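Long-range contacts in RagA protein (Porphyromonas gingivalis, PDB 6SLN), which probably takes up substrates across the bacterial outer membrane as a TonB-dependent receptor: residues F291-N296 against R399-F404; M634-T639 against K679-N684; T805-W810 against T824-S829; L929-L934 against Y955-N960. All coordinates share one frame; numbering follows the deposited sequence.

Contact 1. Residues F291-N296 against R399-F404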
loop_
_atom_site.group_PDB
_atom_site.type_symbol
_atom_site.label_atom_id
_atom_site.label_comp_id
_atom_site.label_asym_id
_atom_site.label_seq_id
_atom_site.Cartn_x
_atom_site.Cartn_y
_atom_site.Cartn_z
ATOM N N PHE A 291 31.286 22.493 20.698
ATOM C CA PHE A 291 32.322 23.210 19.959
ATOM C C PHE A 291 32.481 22.528 18.603
ATOM O O PHE A 291 33.400 21.725 18.398
ATOM C CB PHE A 291 33.625 23.274 20.765
ATOM C CG PHE A 291 33.514 24.120 21.991
ATOM C CD1 PHE A 291 33.790 25.481 21.942
ATOM C CD2 PHE A 291 33.063 23.579 23.180
ATOM C CE1 PHE A 291 33.658 26.288 23.076
ATOM C CE2 PHE A 291 32.927 24.365 24.304
ATOM C CZ PHE A 291 33.236 25.725 24.255
ATOM N N PRO A 292 31.585 22.810 17.651
ATOM C CA PRO A 292 31.659 22.124 16.350
ATOM C C PRO A 292 32.865 22.527 15.517
ATOM O O PRO A 292 33.291 21.763 14.635
ATOM C CB PRO A 292 30.353 22.541 15.668
ATOM C CG PRO A 292 30.064 23.864 16.231
ATOM C CD PRO A 292 30.513 23.817 17.675
ATOM N N VAL A 293 33.422 23.707 15.754
ATOM C CA VAL A 293 34.647 24.146 15.102
ATOM C C VAL A 293 35.721 24.224 16.174
ATOM O O VAL A 293 35.587 24.980 17.140
ATOM C CB VAL A 293 34.467 25.495 14.396
ATOM C CG1 VAL A 293 35.817 26.008 13.896
ATOM C CG2 VAL A 293 33.484 25.354 13.274
ATOM N N ASP A 294 36.783 23.440 15.997
ATOM C CA ASP A 294 37.866 23.320 16.972
ATOM C C ASP A 294 39.179 23.144 16.206
ATOM O O ASP A 294 39.469 22.072 15.668
ATOM C CB ASP A 294 37.609 22.157 17.929
ATOM C CG ASP A 294 38.721 21.978 18.938
ATOM O OD1 ASP A 294 39.647 22.816 18.987
ATOM O OD2 ASP A 294 38.671 20.983 19.679
ATOM N N PHE A 295 39.986 24.194 16.182
ATOM C CA PHE A 295 41.298 24.135 15.554
ATOM C C PHE A 295 42.395 23.618 16.478
ATOM O O PHE A 295 43.517 23.386 16.010
ATOM C CB PHE A 295 41.649 25.522 15.029
ATOM C CG PHE A 295 40.713 25.987 13.962
ATOM C CD1 PHE A 295 40.612 25.282 12.765
ATOM C CD2 PHE A 295 39.928 27.099 14.146
ATOM C CE1 PHE A 295 39.739 25.681 11.781
ATOM C CE2 PHE A 295 39.054 27.510 13.169
ATOM C CZ PHE A 295 38.955 26.800 11.980
ATOM N N ASN A 296 42.096 23.395 17.759
ATOM C CA ASN A 296 43.125 23.084 18.744
ATOM C C ASN A 296 43.214 21.605 19.046
ATOM O O ASN A 296 44.245 21.145 19.541
ATOM C CB ASN A 296 42.860 23.860 20.031
ATOM C CG ASN A 296 42.790 25.340 19.781
ATOM O OD1 ASN A 296 43.666 25.906 19.124
ATOM N ND2 ASN A 296 41.730 25.973 20.258
ATOM N N ARG A 399 39.593 17.899 9.877
ATOM C CA ARG A 399 39.682 17.440 11.251
ATOM C C ARG A 399 39.375 18.533 12.271
ATOM O O ARG A 399 39.155 18.208 13.439
ATOM C CB ARG A 399 41.062 16.836 11.487
ATOM C CG ARG A 399 41.109 15.344 11.272
ATOM C CD ARG A 399 40.939 14.995 9.815
ATOM N NE ARG A 399 41.156 13.573 9.617
ATOM C CZ ARG A 399 40.243 12.740 9.148
ATOM N NH1 ARG A 399 39.034 13.184 8.804
ATOM N NH2 ARG A 399 40.545 11.460 9.030
ATOM N N TYR A 400 39.298 19.797 11.861
ATOM C CA TYR A 400 38.874 20.872 12.747
ATOM C C TYR A 400 37.362 21.014 12.821
ATOM O O TYR A 400 36.865 21.896 13.534
ATOM C CB TYR A 400 39.490 22.210 12.325
ATOM C CG TYR A 400 39.423 22.549 10.847
ATOM C CD1 TYR A 400 38.252 23.028 10.261
ATOM C CD2 TYR A 400 40.549 22.423 10.041
ATOM C CE1 TYR A 400 38.201 23.361 8.922
ATOM C CE2 TYR A 400 40.512 22.746 8.693
ATOM C CZ TYR A 400 39.336 23.211 8.130
ATOM O OH TYR A 400 39.307 23.530 6.776
ATOM N N TYR A 401 36.629 20.182 12.095
ATOM C CA TYR A 401 35.185 20.087 12.225
ATOM C C TYR A 401 34.888 18.954 13.189
ATOM O O TYR A 401 35.394 17.842 13.023
ATOM C CB TYR A 401 34.516 19.831 10.874
ATOM C CG TYR A 401 34.431 21.068 10.054
ATOM C CD1 TYR A 401 34.225 22.300 10.652
ATOM C CD2 TYR A 401 34.610 21.021 8.681
ATOM C CE1 TYR A 401 34.160 23.451 9.901
ATOM C CE2 TYR A 401 34.570 22.165 7.919
ATOM C CZ TYR A 401 34.342 23.379 8.526
ATOM O OH TYR A 401 34.275 24.517 7.749
ATOM N N ASN A 402 34.068 19.241 14.192
ATOM C CA ASN A 402 33.913 18.366 15.352
ATOM C C ASN A 402 32.449 18.012 15.522
ATOM O O ASN A 402 31.634 18.902 15.839
ATOM C CB ASN A 402 34.444 19.050 16.609
ATOM C CG ASN A 402 34.414 18.153 17.825
ATOM O OD1 ASN A 402 34.383 16.928 17.733
ATOM N ND2 ASN A 402 34.424 18.762 18.970
ATOM N N PRO A 403 32.070 16.749 15.331
ATOM C CA PRO A 403 30.678 16.346 15.567
ATOM C C PRO A 403 30.407 15.866 16.983
ATOM O O PRO A 403 29.325 15.332 17.230
ATOM C CB PRO A 403 30.501 15.193 14.561
ATOM C CG PRO A 403 31.870 14.522 14.566
ATOM C CD PRO A 403 32.896 15.618 14.879
ATOM N N PHE A 404 31.352 16.021 17.905
ATOM C CA PHE A 404 31.155 15.570 19.273
ATOM C C PHE A 404 30.918 16.759 20.187
ATOM O O PHE A 404 31.353 17.876 19.901
ATOM C CB PHE A 404 32.352 14.770 19.790
ATOM C CG PHE A 404 32.789 13.632 18.884
ATOM C CD1 PHE A 404 33.652 13.861 17.829
ATOM C CD2 PHE A 404 32.379 12.325 19.130
ATOM C CE1 PHE A 404 34.069 12.812 17.016
ATOM C CE2 PHE A 404 32.803 11.273 18.315
ATOM C CZ PHE A 404 33.647 11.516 17.266
#

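Contact 2. Residues M634-T639 against K679-N684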
loop_
_atom_site.group_PDB
_atom_site.type_symbol
_atom_site.label_atom_id
_atom_site.label_comp_id
_atom_site.label_asym_id
_atom_site.label_seq_id
_atom_site.Cartn_x
_atom_site.Cartn_y
_atom_site.Cartn_z
ATOM N N MET A 634 36.346 -37.114 -17.977
ATOM C CA MET A 634 36.131 -35.973 -18.847
ATOM C C MET A 634 34.661 -35.847 -19.220
ATOM O O MET A 634 33.930 -36.836 -19.294
ATOM C CB MET A 634 36.976 -36.041 -20.109
ATOM C CG MET A 634 36.670 -37.207 -20.996
ATOM S SD MET A 634 38.102 -37.493 -22.036
ATOM C CE MET A 634 39.252 -38.174 -20.857
ATOM N N SER A 635 34.249 -34.604 -19.463
ATOM C CA SER A 635 32.881 -34.247 -19.781
ATOM C C SER A 635 32.878 -33.306 -20.977
ATOM O O SER A 635 33.809 -32.520 -21.180
ATOM C CB SER A 635 32.199 -33.555 -18.593
ATOM O OG SER A 635 32.271 -32.133 -18.711
ATOM N N TYR A 636 31.825 -33.396 -21.773
ATOM C CA TYR A 636 31.516 -32.330 -22.707
ATOM C C TYR A 636 30.014 -32.152 -22.740
ATOM O O TYR A 636 29.263 -33.134 -22.745
ATOM C CB TYR A 636 32.015 -32.596 -24.117
ATOM C CG TYR A 636 31.661 -31.439 -25.002
ATOM C CD1 TYR A 636 32.385 -30.256 -24.939
ATOM C CD2 TYR A 636 30.566 -31.498 -25.858
ATOM C CE1 TYR A 636 32.048 -29.173 -25.722
ATOM C CE2 TYR A 636 30.221 -30.418 -26.643
ATOM C CZ TYR A 636 30.967 -29.255 -26.567
ATOM O OH TYR A 636 30.644 -28.166 -27.341
ATOM N N GLY A 637 29.577 -30.904 -22.771
ATOM C CA GLY A 637 28.149 -30.676 -22.734
ATOM C C GLY A 637 27.817 -29.221 -22.945
ATOM O O GLY A 637 28.684 -28.346 -22.891
ATOM N N THR A 638 26.532 -28.984 -23.196
ATOM C CA THR A 638 25.986 -27.656 -23.399
ATOM C C THR A 638 25.012 -27.331 -22.281
ATOM O O THR A 638 24.345 -28.215 -21.732
ATOM C CB THR A 638 25.262 -27.540 -24.738
ATOM O OG1 THR A 638 24.312 -28.607 -24.860
ATOM C CG2 THR A 638 26.259 -27.631 -25.851
ATOM N N THR A 639 24.944 -26.042 -21.954
ATOM C CA THR A 639 24.119 -25.547 -20.865
ATOM C C THR A 639 23.588 -24.185 -21.269
ATOM O O THR A 639 24.246 -23.437 -21.997
ATOM C CB THR A 639 24.908 -25.413 -19.559
ATOM O OG1 THR A 639 25.975 -24.479 -19.761
ATOM C CG2 THR A 639 25.477 -26.762 -19.090
ATOM N N LYS A 679 23.913 -19.577 -24.950
ATOM C CA LYS A 679 24.244 -20.993 -24.974
ATOM C C LYS A 679 25.722 -21.184 -24.679
ATOM O O LYS A 679 26.584 -20.547 -25.296
ATOM C CB LYS A 679 23.831 -21.631 -26.302
ATOM C CG LYS A 679 22.305 -21.817 -26.377
ATOM C CD LYS A 679 21.826 -22.622 -27.577
ATOM C CE LYS A 679 21.419 -21.720 -28.748
ATOM N NZ LYS A 679 20.452 -20.635 -28.409
ATOM N N GLN A 680 25.996 -22.030 -23.700
ATOM C CA GLN A 680 27.333 -22.293 -23.228
ATOM C C GLN A 680 27.661 -23.755 -23.459
ATOM O O GLN A 680 26.783 -24.620 -23.417
ATOM C CB GLN A 680 27.470 -21.962 -21.744
ATOM C CG GLN A 680 27.735 -20.495 -21.494
ATOM C CD GLN A 680 28.008 -20.157 -20.041
ATOM O OE1 GLN A 680 28.573 -20.959 -19.285
ATOM N NE2 GLN A 680 27.584 -18.966 -19.636
ATOM N N SER A 681 28.937 -24.016 -23.722
ATOM C CA SER A 681 29.464 -25.365 -23.728
ATOM C C SER A 681 30.641 -25.415 -22.769
ATOM O O SER A 681 31.259 -24.391 -22.478
ATOM C CB SER A 681 29.892 -25.800 -25.132
ATOM O OG SER A 681 30.994 -25.036 -25.576
ATOM N N GLN A 682 30.948 -26.611 -22.270
ATOM C CA GLN A 682 32.078 -26.762 -21.359
ATOM C C GLN A 682 32.696 -28.138 -21.545
ATOM O O GLN A 682 32.067 -29.156 -21.239
ATOM C CB GLN A 682 31.663 -26.561 -19.910
ATOM C CG GLN A 682 32.844 -26.283 -19.010
ATOM C CD GLN A 682 32.566 -26.601 -17.562
ATOM O OE1 GLN A 682 33.306 -27.356 -16.937
ATOM N NE2 GLN A 682 31.503 -26.025 -17.016
ATOM N N PHE A 683 33.934 -28.152 -22.022
ATOM C CA PHE A 683 34.755 -29.349 -22.026
ATOM C C PHE A 683 35.564 -29.372 -20.736
ATOM O O PHE A 683 36.136 -28.352 -20.340
ATOM C CB PHE A 683 35.668 -29.362 -23.249
ATOM C CG PHE A 683 36.772 -30.366 -23.172
ATOM C CD1 PHE A 683 36.498 -31.721 -23.168
ATOM C CD2 PHE A 683 38.094 -29.955 -23.108
ATOM C CE1 PHE A 683 37.530 -32.651 -23.105
ATOM C CE2 PHE A 683 39.129 -30.876 -23.041
ATOM C CZ PHE A 683 38.846 -32.224 -23.040
ATOM N N ASN A 684 35.581 -30.518 -20.065
ATOM C CA ASN A 684 36.258 -30.626 -18.783
ATOM C C ASN A 684 36.988 -31.950 -18.725
ATOM O O ASN A 684 36.396 -32.991 -19.007
ATOM C CB ASN A 684 35.277 -30.529 -17.614
ATOM C CG ASN A 684 35.980 -30.370 -16.289
ATOM O OD1 ASN A 684 36.133 -29.262 -15.784
ATOM N ND2 ASN A 684 36.465 -31.479 -15.742
#

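Contact 3. Residues T805-W810 against T824-S829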
loop_
_atom_site.group_PDB
_atom_site.type_symbol
_atom_site.label_atom_id
_atom_site.label_comp_id
_atom_site.label_asym_id
_atom_site.label_seq_id
_atom_site.Cartn_x
_atom_site.Cartn_y
_atom_site.Cartn_z
ATOM N N THR A 805 58.494 22.118 -14.357
ATOM C CA THR A 805 57.204 22.805 -14.301
ATOM C C THR A 805 56.322 22.370 -13.138
ATOM O O THR A 805 55.485 23.164 -12.696
ATOM C CB THR A 805 56.392 22.583 -15.599
ATOM O OG1 THR A 805 56.073 21.175 -15.767
ATOM C CG2 THR A 805 57.161 23.040 -16.792
ATOM N N GLY A 806 56.448 21.148 -12.643
ATOM C CA GLY A 806 55.464 20.614 -11.735
ATOM C C GLY A 806 54.227 20.038 -12.391
ATOM O O GLY A 806 53.263 19.720 -11.683
ATOM N N LYS A 807 54.222 19.878 -13.710
ATOM C CA LYS A 807 53.036 19.398 -14.394
ATOM C C LYS A 807 53.018 17.878 -14.437
ATOM O O LYS A 807 54.057 17.223 -14.456
ATOM C CB LYS A 807 52.977 19.962 -15.812
ATOM C CG LYS A 807 52.733 21.466 -15.878
ATOM C CD LYS A 807 52.582 21.943 -17.327
ATOM C CE LYS A 807 51.997 23.353 -17.388
ATOM N NZ LYS A 807 52.153 24.090 -16.087
ATOM N N GLN A 808 51.816 17.322 -14.466
ATOM C CA GLN A 808 51.662 15.886 -14.602
ATOM C C GLN A 808 52.014 15.437 -16.015
ATOM O O GLN A 808 51.919 16.194 -16.986
ATOM C CB GLN A 808 50.235 15.470 -14.264
ATOM C CG GLN A 808 49.862 15.813 -12.859
ATOM C CD GLN A 808 48.573 15.204 -12.465
ATOM O OE1 GLN A 808 47.515 15.761 -12.740
ATOM N NE2 GLN A 808 48.637 14.047 -11.816
ATOM N N LEU A 809 52.415 14.175 -16.118
ATOM C CA LEU A 809 52.917 13.619 -17.357
ATOM C C LEU A 809 52.294 12.250 -17.600
ATOM O O LEU A 809 52.079 11.471 -16.664
ATOM C CB LEU A 809 54.451 13.525 -17.324
ATOM C CG LEU A 809 55.215 14.844 -17.522
ATOM C CD1 LEU A 809 56.708 14.620 -17.779
ATOM C CD2 LEU A 809 54.613 15.662 -18.650
ATOM N N TRP A 810 52.001 11.966 -18.864
ATOM C CA TRP A 810 51.526 10.656 -19.275
ATOM C C TRP A 810 52.332 10.177 -20.473
ATOM O O TRP A 810 52.838 10.977 -21.268
ATOM C CB TRP A 810 50.020 10.672 -19.622
ATOM C CG TRP A 810 49.173 11.106 -18.482
ATOM C CD1 TRP A 810 48.559 10.304 -17.565
ATOM C CD2 TRP A 810 48.852 12.453 -18.118
ATOM N NE1 TRP A 810 47.860 11.072 -16.652
ATOM C CE2 TRP A 810 48.030 12.395 -16.968
ATOM C CE3 TRP A 810 49.186 13.706 -18.647
ATOM C CZ2 TRP A 810 47.538 13.541 -16.344
ATOM C CZ3 TRP A 810 48.696 14.844 -18.030
ATOM C CH2 TRP A 810 47.881 14.753 -16.887
ATOM N N THR A 824 56.562 11.354 -23.409
ATOM C CA THR A 824 55.639 11.881 -22.422
ATOM C C THR A 824 54.964 13.135 -22.966
ATOM O O THR A 824 55.423 13.753 -23.926
ATOM C CB THR A 824 56.356 12.184 -21.091
ATOM O OG1 THR A 824 57.305 13.247 -21.254
ATOM C CG2 THR A 824 57.066 10.942 -20.578
ATOM N N THR A 825 53.848 13.499 -22.348
ATOM C CA THR A 825 53.191 14.744 -22.700
ATOM C C THR A 825 52.592 15.350 -21.438
ATOM O O THR A 825 52.221 14.629 -20.506
ATOM C CB THR A 825 52.118 14.518 -23.772
ATOM O OG1 THR A 825 51.569 15.775 -24.162
ATOM C CG2 THR A 825 51.000 13.628 -23.250
ATOM N N SER A 826 52.524 16.686 -21.402
ATOM C CA SER A 826 51.772 17.359 -20.351
ATOM C C SER A 826 50.309 17.599 -20.720
ATOM O O SER A 826 49.472 17.725 -19.813
ATOM C CB SER A 826 52.420 18.695 -19.991
ATOM O OG SER A 826 51.799 19.771 -20.669
ATOM N N GLN A 827 49.976 17.667 -22.014
ATOM C CA GLN A 827 48.589 17.827 -22.446
ATOM C C GLN A 827 47.899 16.469 -22.388
ATOM O O GLN A 827 48.227 15.567 -23.170
ATOM C CB GLN A 827 48.511 18.421 -23.852
ATOM C CG GLN A 827 49.320 19.692 -24.048
ATOM C CD GLN A 827 48.660 20.679 -24.995
ATOM O OE1 GLN A 827 47.978 20.285 -25.939
ATOM N NE2 GLN A 827 48.864 21.971 -24.745
ATOM N N TYR A 828 46.954 16.321 -21.456
ATOM C CA TYR A 828 46.183 15.092 -21.298
ATOM C C TYR A 828 44.991 15.081 -22.254
ATOM O O TYR A 828 44.341 16.109 -22.468
ATOM C CB TYR A 828 45.686 14.943 -19.851
ATOM C CG TYR A 828 44.862 13.694 -19.632
ATOM C CD1 TYR A 828 45.478 12.471 -19.440
ATOM C CD2 TYR A 828 43.466 13.727 -19.666
ATOM C CE1 TYR A 828 44.740 11.311 -19.276
ATOM C CE2 TYR A 828 42.711 12.569 -19.497
ATOM C CZ TYR A 828 43.359 11.358 -19.295
ATOM O OH TYR A 828 42.655 10.183 -19.111
ATOM N N SER A 829 44.698 13.914 -22.829
ATOM C CA SER A 829 43.466 13.760 -23.593
ATOM C C SER A 829 43.017 12.309 -23.562
ATOM O O SER A 829 43.766 11.411 -23.168
ATOM C CB SER A 829 43.622 14.199 -25.047
ATOM O OG SER A 829 44.016 13.095 -25.835
HETATM O O HOH W 1 50.142 18.434 -17.012
#

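Contact 4. Residues L929-L934 against Y955-N960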
loop_
_atom_site.group_PDB
_atom_site.type_symbol
_atom_site.label_atom_id
_atom_site.label_comp_id
_atom_site.label_asym_id
_atom_site.label_seq_id
_atom_site.Cartn_x
_atom_site.Cartn_y
_atom_site.Cartn_z
ATOM N N LEU A 929 42.982 -14.267 6.263
ATOM C CA LEU A 929 42.690 -15.284 7.262
ATOM C C LEU A 929 41.203 -15.182 7.535
ATOM O O LEU A 929 40.760 -14.309 8.277
ATOM C CB LEU A 929 43.517 -15.060 8.523
ATOM C CG LEU A 929 43.279 -16.041 9.664
ATOM C CD1 LEU A 929 43.306 -17.472 9.157
ATOM C CD2 LEU A 929 44.305 -15.839 10.774
ATOM N N LYS A 930 40.413 -16.036 6.884
ATOM C CA LYS A 930 38.961 -15.907 6.972
ATOM C C LYS A 930 38.431 -16.406 8.305
ATOM O O LYS A 930 37.538 -15.792 8.891
ATOM C CB LYS A 930 38.292 -16.658 5.830
ATOM C CG LYS A 930 38.366 -15.940 4.521
ATOM C CD LYS A 930 36.991 -15.804 3.917
ATOM C CE LYS A 930 36.280 -14.543 4.402
ATOM N NZ LYS A 930 36.758 -13.335 3.682
ATOM N N ASN A 931 38.990 -17.490 8.814
ATOM C CA ASN A 931 38.459 -18.109 10.012
ATOM C C ASN A 931 39.617 -18.635 10.839
ATOM O O ASN A 931 40.505 -19.312 10.312
ATOM C CB ASN A 931 37.488 -19.238 9.637
ATOM C CG ASN A 931 36.912 -19.946 10.840
ATOM O OD1 ASN A 931 35.910 -19.514 11.398
ATOM N ND2 ASN A 931 37.535 -21.052 11.235
ATOM N N LEU A 932 39.623 -18.294 12.119
ATOM C CA LEU A 932 40.522 -18.896 13.092
ATOM C C LEU A 932 39.676 -19.272 14.295
ATOM O O LEU A 932 38.869 -18.462 14.770
ATOM C CB LEU A 932 41.658 -17.940 13.473
ATOM C CG LEU A 932 42.814 -18.508 14.302
ATOM C CD1 LEU A 932 43.638 -19.529 13.531
ATOM C CD2 LEU A 932 43.682 -17.361 14.779
ATOM N N LYS A 933 39.810 -20.509 14.757
ATOM C CA LYS A 933 38.945 -20.979 15.829
ATOM C C LYS A 933 39.718 -21.911 16.744
ATOM O O LYS A 933 40.258 -22.928 16.299
ATOM C CB LYS A 933 37.696 -21.674 15.277
ATOM C CG LYS A 933 36.773 -22.238 16.347
ATOM C CD LYS A 933 35.708 -23.143 15.751
ATOM C CE LYS A 933 34.419 -22.393 15.487
ATOM N NZ LYS A 933 33.211 -23.284 15.511
ATOM N N LEU A 934 39.786 -21.543 18.014
ATOM C CA LEU A 934 40.231 -22.434 19.067
ATOM C C LEU A 934 38.990 -23.047 19.702
ATOM O O LEU A 934 38.115 -22.321 20.187
ATOM C CB LEU A 934 41.058 -21.676 20.102
ATOM C CG LEU A 934 41.537 -22.567 21.238
ATOM C CD1 LEU A 934 42.653 -23.463 20.730
ATOM C CD2 LEU A 934 41.996 -21.735 22.410
ATOM N N TYR A 955 34.371 -22.438 22.325
ATOM C CA TYR A 955 35.283 -22.040 21.268
ATOM C C TYR A 955 35.497 -20.538 21.290
ATOM O O TYR A 955 34.632 -19.765 21.718
ATOM C CB TYR A 955 34.791 -22.451 19.881
ATOM C CG TYR A 955 33.474 -21.828 19.445
ATOM C CD1 TYR A 955 33.418 -20.541 18.910
ATOM C CD2 TYR A 955 32.285 -22.547 19.539
ATOM C CE1 TYR A 955 32.203 -19.987 18.497
ATOM C CE2 TYR A 955 31.081 -22.008 19.127
ATOM C CZ TYR A 955 31.039 -20.731 18.610
ATOM O OH TYR A 955 29.823 -20.217 18.209
ATOM N N LEU A 956 36.662 -20.145 20.793
ATOM C CA LEU A 956 37.023 -18.755 20.573
ATOM C C LEU A 956 37.280 -18.570 19.082
ATOM O O LEU A 956 38.039 -19.336 18.479
ATOM C CB LEU A 956 38.263 -18.396 21.387
ATOM C CG LEU A 956 38.247 -17.110 22.193
ATOM C CD1 LEU A 956 36.879 -16.921 22.806
ATOM C CD2 LEU A 956 39.345 -17.183 23.254
ATOM N N MET A 957 36.653 -17.564 18.486
ATOM C CA MET A 957 36.642 -17.481 17.035
ATOM C C MET A 957 36.905 -16.059 16.554
ATOM O O MET A 957 36.462 -15.086 17.170
ATOM C CB MET A 957 35.305 -17.979 16.478
ATOM C CG MET A 957 35.393 -18.323 15.024
ATOM S SD MET A 957 33.814 -18.146 14.269
ATOM C CE MET A 957 33.574 -16.421 14.564
ATOM N N ALA A 958 37.627 -15.951 15.440
ATOM C CA ALA A 958 37.834 -14.691 14.739
ATOM C C ALA A 958 37.520 -14.864 13.255
ATOM O O ALA A 958 37.839 -15.902 12.661
ATOM C CB ALA A 958 39.277 -14.195 14.918
ATOM N N ARG A 959 36.888 -13.858 12.652
ATOM C CA ARG A 959 36.654 -13.830 11.208
ATOM C C ARG A 959 37.363 -12.620 10.622
ATOM O O ARG A 959 37.244 -11.512 11.163
ATOM C CB ARG A 959 35.160 -13.774 10.839
ATOM C CG ARG A 959 34.922 -13.793 9.303
ATOM C CD ARG A 959 33.431 -13.657 8.878
ATOM N NE ARG A 959 33.112 -12.271 8.564
ATOM C CZ ARG A 959 32.932 -11.807 7.336
ATOM N NH1 ARG A 959 33.022 -12.642 6.323
ATOM N NH2 ARG A 959 32.663 -10.517 7.122
ATOM N N ASN A 960 38.084 -12.838 9.510
ATOM C CA ASN A 960 38.895 -11.802 8.855
ATOM C C ASN A 960 39.910 -11.181 9.819
ATOM O O ASN A 960 40.159 -9.974 9.794
ATOM C CB ASN A 960 38.017 -10.719 8.229
ATOM C CG ASN A 960 37.267 -11.205 7.004
ATOM O OD1 ASN A 960 37.603 -12.238 6.422
ATOM N ND2 ASN A 960 36.240 -10.457 6.608
#

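Contact 1. Residues F291-N296 against R399-F404
Tyr400 lies against Phe295 from its first side-chain atom onward. Its CB sits 3.3 Å from CD1 of Phe295. CG comes next and has Phe295 CE1 over one face of the tyrosine ring, offset toward the rim. The two rings stand oblique, centroids 5.0 Å apart and planes at 50°. Further out CE1 still touches the same phenylalanine carbon, and at the tip OH is hydrogen-bonded to Gln249 of helix 242-252. The ring reaches this place because CG stands between the backbone N and the carbonyl carbon (chi1 46°). Tyrosine suits the spot, with an apolar ring face for Phe295 and a hydroxyl for the helix.

The backbones meet in a single bridge, Val293 with Tyr401, which joins two irregular segments, each from a long connection between consecutive barrel strands; such long connections are probably extracellular, as in relatives. Asp294 N gives an almost straight bond to Tyr400 O (2.9 Å, 177° at the hydrogen), and Asn402 N reaches Pro292 O at 2.7 Å. Asn402 ND2 donates to Phe291 O at 3.2 Å, while OD1 accepts from Phe404 N in an Asx turn. The bridged side chains also touch: Val293 CG2 lies in plane at the Tyr401 ring edge, 3.9 Å from CE1.

Contact 2. Residues M634-T639 against K679-N684
Asn684 O receives the backbone N-H of Ser635 at 2.7 Å, and the CA of Met634 adds a C-H contact to the same oxygen. Ser635 O returns the bond to Asn684 N at 2.9 Å. At the other end of the ladder Thr639 and Gln680 bond each other in the same reciprocal way, Thr639 N to Gln680 O at 2.7 Å and Gln680 N to Thr639 O at 2.8 Å. Between them Gln682 N donates to Gly637 O, whereas the return bond from Gly637 N is long and weak.

These are neighbouring antiparallel strands of the transmembrane barrel, and alternation of side chains gives each face its character. Ser635, Gln682, Asn684, Thr639 and Gln680 share the face turned to the plug: Gln682 NE2 bonds Lys187 O, and Thr639 and Gln680 lie on Ala200. Polar side chains suit this interior, where Asn684 ND2 also finds Asp701 and Gln680 OE1 finds Arg705. Tyr636, Thr638, Ser681 and Phe683 occupy the other face, on the outside of the barrel, where Tyr636 and Phe683 offer large apolar surfaces. With its CG trans to the backbone N (chi1 -179°), Tyr636 swings across the neighbouring strand at about a right angle to Phe683. Its CD1 edge meets Phe683 CB in the ring plane at 3.8 Å, and its OH ends 3.3 Å from Ser681 CB. Thr638 CG2 lies 4.1 Å from Ser681 CB, while its OG1 is held by Tyr608 N.

Contact 3. Residues T805-W810 against T824-S829
Tyr828 CB rests over one face of the six-membered ring of Trp810, 3.8 Å from its centroid, in a CH-pi contact. The phenol ring follows with an edge turned to the same face: its CD1 stands over the middle of the indole, the centroids of the phenol and of the six-membered ring 4.8 Å apart and the planes at 55°, an edge-to-face pair. A chi1 of 179°, which turns Tyr828 CG off the backbone N, puts the ring over the indole. A broad indole suits the place, since Ser826 O also comes in its plane at the edge, 3.5 Å from CZ3.

Two backbone bonds set the register of the strands, Trp810 N to Thr825 O at 3.1 Å and Thr825 N to Trp810 O at 2.9 Å. Leu809 fills the neighbouring position, its CD1 beside Thr824 OG1 at 3.8 Å. One water bridges the two segments, donating to both Gln808 O and Ser826 O. Further out, Asp917 accepts from Trp810 NE1 and so helps fix the indole's rotation, while Ala796 touches both aromatic side chains. Strand 807-812 lies between 822-825 and 792-802 in a small antiparallel sheet, carried by the long connection between barrel strands 752-764 and 844-853.

Contact 4. Residues L929-L934 against Y955-N960
Leu932 and Ala958 exchange a reciprocal pair of backbone hydrogen bonds, Leu932 N to Ala958 O at 3.0 Å and Ala958 N to Leu932 O at 2.9 Å; Leu934 and Leu956 do likewise. Farther along, Asn960 N donates to Lys930 O.

Polar side chains add a second kind of tie. Lys930 NZ reaches Asn960 OD1 at 3.1 Å, in the amide plane on a lone pair, after bends at chi2, chi3 and chi4 fold the lysine back toward Asn960. The same NZ bonds Gln123, and Asp120 forms a salt bridge with Arg959, so these two basic residues face the plug. Asparagine tolerates the positive phi (56°) where the chain turns its corner.

Lys933 makes a cation-pi contact, its NZ over the centre of the Tyr955 ring, 4.2 Å from the centroid and 9° off the normal.

Apolar contacts are lighter: Lys933 CB meets Met957 CG at 4.1 Å. Leu932, Leu934, Leu956 and Ala958 line the face away from the plug, apolar as suits a surface that probably meets lipid.

On its other side strand 921-937 pairs with 857-873, where Lys930 and Asn931 both face Asp862 in a classic beta bulge; the antiparallel ladder is that of the TonB-dependent receptor barrel.

Overall arrangement
Contacts 2 and 4 both join adjacent strands of the barrel, their centres about 38 Å apart, and in each a side-chain face meets the plug: Lys187 and Ala200 at contact 2, Asp120 and Gln123 at contact 4. Contact 1 ties two long connections between barrel strands to each other, whereas contact 3 lies within a single one; their centres also lie about 38 Å apart, with nearest atoms about 23 Å apart. Contacts 1 and 2 stand on opposite sides of the chain's centre, about 62 Å between centres. None touches another, and they follow one another in series along the chain. The phospholipid pocket, which includes Phe501, His523 and Leu570, draws on other barrel strands.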